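PDB 3DFF: teicoplanin pseudoaglycone deacetylases Orf2 from Actinoplanes teichomyceticus, which probably acts as a zinc-dependent deacetylase of the PIG-L family, hydrolysing the acetamide of a teicoplanin pseudoaglycone. Local coordinates for residues H16-A29 with R75-V88. Sequence-based numbering, arbitrary orientation.
With ZN (zinc ion), chain B.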
loop_
_atom_site.group_PDB
_atom_site.type_symbol
_atom_site.label_atom_id
_atom_site.label_comp_id
_atom_site.label_asym_id
_atom_site.label_seq_id
_atom_site.Cartn_x
_atom_site.Cartn_y
_atom_site.Cartn_z
ATOM N N HIS A 16 -0.323 -2.242 -2.984
ATOM C CA HIS A 16 0.539 -2.547 -4.122
ATOM C C HIS A 16 1.909 -2.972 -3.661
ATOM O O HIS A 16 2.255 -2.838 -2.486
ATOM C CB HIS A 16 0.729 -1.320 -5.014
ATOM C CG HIS A 16 -0.544 -0.779 -5.559
ATOM N ND1 HIS A 16 -0.973 0.508 -5.305
ATOM C CD2 HIS A 16 -1.472 -1.335 -6.373
ATOM C CE1 HIS A 16 -2.114 0.716 -5.938
ATOM N NE2 HIS A 16 -2.448 -0.394 -6.575
ATOM N N LEU A 17 2.693 -3.479 -4.611
ATOM C CA LEU A 17 4.055 -3.925 -4.351
ATOM C C LEU A 17 4.999 -2.723 -4.246
ATOM O O LEU A 17 5.657 -2.336 -5.225
ATOM C CB LEU A 17 4.485 -4.915 -5.449
ATOM C CG LEU A 17 3.631 -6.190 -5.544
ATOM C CD1 LEU A 17 3.741 -6.839 -6.892
ATOM C CD2 LEU A 17 4.054 -7.206 -4.442
ATOM N N ASP A 18 5.018 -2.135 -3.050
ATOM C CA ASP A 18 5.870 -0.991 -2.670
ATOM C C ASP A 18 5.292 -0.201 -1.500
ATOM O O ASP A 18 6.036 0.424 -0.760
ATOM C CB ASP A 18 6.170 -0.034 -3.832
ATOM C CG ASP A 18 4.899 0.545 -4.502
ATOM O OD1 ASP A 18 3.759 0.313 -4.053
ATOM O OD2 ASP A 18 5.069 1.225 -5.539
ATOM N N ASP A 19 3.974 -0.214 -1.324
ATOM C CA ASP A 19 3.343 0.767 -0.430
ATOM C C ASP A 19 3.748 0.572 1.026
ATOM O O ASP A 19 4.029 1.548 1.727
ATOM C CB ASP A 19 1.810 0.739 -0.543
ATOM C CG ASP A 19 1.311 1.290 -1.862
ATOM O OD1 ASP A 19 1.625 2.449 -2.200
ATOM O OD2 ASP A 19 0.591 0.561 -2.567
ATOM N N ALA A 20 3.777 -0.676 1.476
ATOM C CA ALA A 20 4.112 -0.971 2.881
ATOM C C ALA A 20 5.529 -0.542 3.189
ATOM O O ALA A 20 5.803 -0.002 4.287
ATOM C CB ALA A 20 3.941 -2.481 3.166
ATOM N N VAL A 21 6.444 -0.795 2.260
ATOM C CA VAL A 21 7.847 -0.417 2.495
ATOM C C VAL A 21 7.989 1.110 2.486
ATOM O O VAL A 21 8.576 1.696 3.395
ATOM C CB VAL A 21 8.811 -1.117 1.526
ATOM C CG1 VAL A 21 10.228 -0.578 1.690
ATOM C CG2 VAL A 21 8.766 -2.637 1.778
ATOM N N LEU A 22 7.428 1.759 1.472
ATOM C CA LEU A 22 7.469 3.226 1.409
ATOM C C LEU A 22 6.883 3.880 2.648
ATOM O O LEU A 22 7.415 4.896 3.142
ATOM C CB LEU A 22 6.653 3.713 0.212
ATOM C CG LEU A 22 7.333 3.586 -1.143
ATOM C CD1 LEU A 22 6.281 3.719 -2.241
ATOM C CD2 LEU A 22 8.447 4.631 -1.308
ATOM N N SER A 23 5.779 3.328 3.133
ATOM C CA SER A 23 5.010 3.983 4.191
ATOM C C SER A 23 5.390 3.547 5.593
ATOM O O SER A 23 5.233 4.321 6.547
ATOM C CB SER A 23 3.507 3.770 3.990
ATOM O OG SER A 23 3.095 4.227 2.715
ATOM N N PHE A 24 5.874 2.312 5.715
ATOM C CA PHE A 24 5.954 1.665 7.032
ATOM C C PHE A 24 7.198 0.781 7.151
ATOM O O PHE A 24 7.304 -0.015 8.087
ATOM C CB PHE A 24 4.653 0.874 7.278
ATOM C CG PHE A 24 4.439 0.422 8.713
ATOM C CD1 PHE A 24 4.446 1.333 9.767
ATOM C CD2 PHE A 24 4.190 -0.914 8.988
ATOM C CE1 PHE A 24 4.235 0.903 11.092
ATOM C CE2 PHE A 24 3.976 -1.357 10.299
ATOM C CZ PHE A 24 4.001 -0.452 11.350
ATOM N N GLY A 25 8.145 0.941 6.231
ATOM C CA GLY A 25 9.325 0.082 6.190
ATOM C C GLY A 25 10.134 0.177 7.475
ATOM O O GLY A 25 10.650 -0.822 7.951
ATOM N N ALA A 26 10.247 1.386 8.023
ATOM C CA ALA A 26 10.970 1.556 9.298
ATOM C C ALA A 26 10.266 0.793 10.419
ATOM O O ALA A 26 10.919 0.065 11.173
ATOM C CB ALA A 26 11.133 3.037 9.652
ATOM N N GLY A 27 8.943 0.941 10.508
ATOM C CA GLY A 27 8.100 0.193 11.455
ATOM C C GLY A 27 8.211 -1.320 11.323
ATOM O O GLY A 27 8.308 -2.046 12.331
ATOM N N LEU A 28 8.185 -1.805 10.085
ATOM C CA LEU A 28 8.319 -3.238 9.828
ATOM C C LEU A 28 9.679 -3.759 10.296
ATOM O O LEU A 28 9.753 -4.812 10.940
ATOM C CB LEU A 28 8.154 -3.527 8.338
ATOM C CG LEU A 28 6.749 -3.266 7.799
ATOM C CD1 LEU A 28 6.769 -3.326 6.288
ATOM C CD2 LEU A 28 5.733 -4.266 8.376
ATOM N N ALA A 29 10.735 -3.028 9.944
ATOM C CA ALA A 29 12.105 -3.407 10.290
ATOM C C ALA A 29 12.292 -3.393 11.810
ATOM O O ALA A 29 12.931 -4.297 12.367
ATOM C CB ALA A 29 13.092 -2.482 9.616
ATOM N N ARG A 75 7.789 -7.021 -10.446
ATOM C CA ARG A 75 7.463 -6.291 -9.229
ATOM C C ARG A 75 7.408 -7.189 -8.003
ATOM O O ARG A 75 7.765 -6.785 -6.884
ATOM C CB ARG A 75 6.151 -5.511 -9.416
ATOM C CG ARG A 75 6.286 -4.372 -10.415
ATOM C CD ARG A 75 5.074 -3.451 -10.353
ATOM N NE ARG A 75 5.020 -2.715 -9.093
ATOM C CZ ARG A 75 4.001 -1.936 -8.731
ATOM N NH1 ARG A 75 2.947 -1.819 -9.524
ATOM N NH2 ARG A 75 4.023 -1.295 -7.570
ATOM N N ARG A 76 6.968 -8.432 -8.204
ATOM C CA ARG A 76 6.958 -9.384 -7.117
ATOM C C ARG A 76 8.384 -9.663 -6.678
ATOM O O ARG A 76 8.634 -9.753 -5.475
ATOM C CB ARG A 76 6.318 -10.703 -7.540
ATOM C CG ARG A 76 4.808 -10.689 -7.436
ATOM C CD ARG A 76 4.276 -12.065 -7.834
ATOM N NE ARG A 76 2.821 -12.126 -7.731
ATOM C CZ ARG A 76 2.135 -13.261 -7.609
ATOM N NH1 ARG A 76 2.784 -14.417 -7.526
ATOM N NH2 ARG A 76 0.818 -13.241 -7.534
ATOM N N LYS A 77 9.297 -9.814 -7.640
ATOM C CA LYS A 77 10.712 -10.068 -7.297
ATOM C C LYS A 77 11.321 -8.888 -6.548
ATOM O O LYS A 77 12.050 -9.085 -5.571
ATOM C CB LYS A 77 11.545 -10.415 -8.530
ATOM C CG LYS A 77 11.169 -11.770 -9.113
ATOM C CD LYS A 77 12.049 -12.122 -10.302
ATOM C CE LYS A 77 11.758 -13.542 -10.764
ATOM N NZ LYS A 77 12.446 -13.847 -12.049
ATOM N N GLU A 78 10.985 -7.667 -6.968
ATOM C CA GLU A 78 11.425 -6.465 -6.243
ATOM C C GLU A 78 10.931 -6.457 -4.808
ATOM O O GLU A 78 11.688 -6.124 -3.883
ATOM C CB GLU A 78 10.927 -5.188 -6.929
ATOM C CG GLU A 78 11.580 -4.883 -8.229
ATOM C CD GLU A 78 10.973 -3.684 -8.935
ATOM O OE1 GLU A 78 9.937 -3.132 -8.485
ATOM O OE2 GLU A 78 11.535 -3.323 -9.980
ATOM N N ASP A 79 9.657 -6.811 -4.620
ATOM C CA ASP A 79 9.033 -6.811 -3.310
ATOM C C ASP A 79 9.716 -7.824 -2.387
ATOM O O ASP A 79 9.943 -7.559 -1.207
ATOM C CB ASP A 79 7.549 -7.134 -3.457
ATOM C CG ASP A 79 6.777 -6.988 -2.166
ATOM O OD1 ASP A 79 6.705 -5.860 -1.599
ATOM O OD2 ASP A 79 6.201 -7.996 -1.715
ATOM N N ILE A 80 10.052 -8.989 -2.934
ATOM C CA ILE A 80 10.713 -10.008 -2.129
ATOM C C ILE A 80 12.108 -9.533 -1.703
ATOM O O ILE A 80 12.478 -9.723 -0.542
ATOM C CB ILE A 80 10.787 -11.338 -2.891
ATOM C CG1 ILE A 80 9.362 -11.885 -3.087
ATOM C CG2 ILE A 80 11.673 -12.362 -2.155
ATOM C CD1 ILE A 80 9.292 -13.038 -4.107
ATOM N N ALA A 81 12.835 -8.899 -2.613
ATOM C CA ALA A 81 14.149 -8.309 -2.297
ATOM C C ALA A 81 13.995 -7.235 -1.210
ATOM O O ALA A 81 14.708 -7.260 -0.205
ATOM C CB ALA A 81 14.807 -7.754 -3.538
ATOM N N ALA A 82 13.023 -6.330 -1.379
ATOM C CA ALA A 82 12.812 -5.247 -0.411
ATOM C C ALA A 82 12.497 -5.779 0.977
ATOM O O ALA A 82 13.141 -5.372 1.960
ATOM C CB ALA A 82 11.701 -4.291 -0.893
ATOM N N LEU A 83 11.539 -6.704 1.059
ATOM C CA LEU A 83 11.101 -7.281 2.329
ATOM C C LEU A 83 12.199 -8.183 2.937
ATOM O O LEU A 83 12.412 -8.149 4.155
ATOM C CB LEU A 83 9.766 -8.026 2.152
ATOM C CG LEU A 83 8.627 -7.092 1.716
ATOM C CD1 LEU A 83 7.371 -7.859 1.363
ATOM C CD2 LEU A 83 8.335 -6.084 2.839
ATOM N N ASP A 84 12.898 -8.948 2.101
ATOM C CA ASP A 84 14.095 -9.698 2.561
ATOM C C ASP A 84 15.108 -8.738 3.200
ATOM O O ASP A 84 15.718 -9.064 4.223
ATOM C CB ASP A 84 14.789 -10.433 1.406
ATOM C CG ASP A 84 14.091 -11.721 0.986
ATOM O OD1 ASP A 84 13.140 -12.167 1.640
ATOM O OD2 ASP A 84 14.541 -12.293 -0.042
ATOM N N HIS A 85 15.274 -7.548 2.617
ATOM C CA HIS A 85 16.216 -6.569 3.169
ATOM C C HIS A 85 15.807 -6.079 4.553
ATOM O O HIS A 85 16.683 -5.827 5.406
ATOM C CB HIS A 85 16.432 -5.388 2.226
ATOM C CG HIS A 85 17.662 -4.593 2.544
ATOM N ND1 HIS A 85 18.933 -5.028 2.223
ATOM C CD2 HIS A 85 17.817 -3.400 3.168
ATOM C CE1 HIS A 85 19.816 -4.133 2.632
ATOM N NE2 HIS A 85 19.165 -3.136 3.209
ATOM N N LEU A 86 14.496 -5.942 4.775
ATOM C CA LEU A 86 13.925 -5.576 6.091
ATOM C C LEU A 86 13.875 -6.767 7.043
ATOM O O LEU A 86 13.462 -6.641 8.209
ATOM C CB LEU A 86 12.517 -4.987 5.941
ATOM C CG LEU A 86 12.399 -3.707 5.116
ATOM C CD1 LEU A 86 10.935 -3.273 5.053
ATOM C CD2 LEU A 86 13.239 -2.609 5.752
ATOM N N ARG A 87 14.274 -7.921 6.502
ATOM C CA ARG A 87 14.281 -9.218 7.178
ATOM C C ARG A 87 12.872 -9.650 7.589
ATOM O O ARG A 87 12.654 -10.205 8.661
ATOM C CB ARG A 87 15.313 -9.229 8.331
ATOM C CG ARG A 87 16.666 -8.647 7.898
ATOM C CD ARG A 87 17.686 -8.683 9.032
ATOM N NE ARG A 87 18.381 -9.966 9.067
ATOM C CZ ARG A 87 19.687 -10.124 8.853
ATOM N NH1 ARG A 87 20.460 -9.073 8.607
ATOM N NH2 ARG A 87 20.222 -11.341 8.903
ATOM N N VAL A 88 11.903 -9.396 6.707
ATOM C CA VAL A 88 10.498 -9.754 6.969
ATOM C C VAL A 88 9.888 -10.643 5.849
ATOM O O VAL A 88 10.384 -10.649 4.722
ATOM C CB VAL A 88 9.584 -8.502 7.212
ATOM C CG1 VAL A 88 10.132 -7.601 8.318
ATOM C CG2 VAL A 88 9.413 -7.700 5.931
HETATM ZN ZN ZN B . -0.002 1.916 -4.098
HETATM O O HOH W 1 4.383 -4.777 -0.663
HETATM O O HOH W 2 7.331 -2.608 -7.516
HETATM O O HOH W 3 1.846 1.653 -5.082
HETATM O O HOH W 4 14.485 -6.121 10.693
HETATM O O HOH W 5 -0.340 3.531 -5.235
#
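The carbonyl O of Leu17 is gripped twice from the side of helix 71-85. Arg75 NH2 donates to it directly, with NH2 and Leu17 O 3.0 Å apart and an N-H...O angle of 148°. The donor stands above the carbonyl plane. Water 2 donates to the same oxygen, accepts from Arg75 NE and donates to Glu78 OE1. A bend at chi3 (68°) in the Arg75 chain turns its guanidinium toward this loop. There NH2 also forms a long salt bridge to Asp18 OD2, 3.4 Å away, with the carboxylate and guanidinium planes 65° apart.

Leu17, at the centre of an inverse gamma turn, points its side chain at the helix. CD1 lies 3.7 Å from Arg75 CB, while CD2 rests 3.6 Å from Asp79 CG, the two side chains crossing nearly at a right angle. Asp79 is held by Tyr229 and His92, and water 1 donates to its OD1 and, weakly, to His16 O.

Farther along, the helices pack through aliphatic groups. Val21 CG2 meets Leu83 CD2 at 3.6 Å, and Leu86 reaches in between Val21, Gly25 and Ala29.

His16 ND1 and both carboxylate oxygens of Asp19, OD1 more loosely, bind the zinc ion. His164 and two waters complete the site, and His16 NE2 is bonded to Asp163. After strand 9-14, His-Leu-Asp-Asp fits the PIG-L zinc motif, and helix 71-85 packs over it. Zinc-bound water 3 donates to Asp18 OD1 across 2.6 Å, making Asp18 second-shell. Arg75, behind it, grips Leu17 and Asp18 between the zinc ligands, consistent with fixing the Asp18 carboxylate in place.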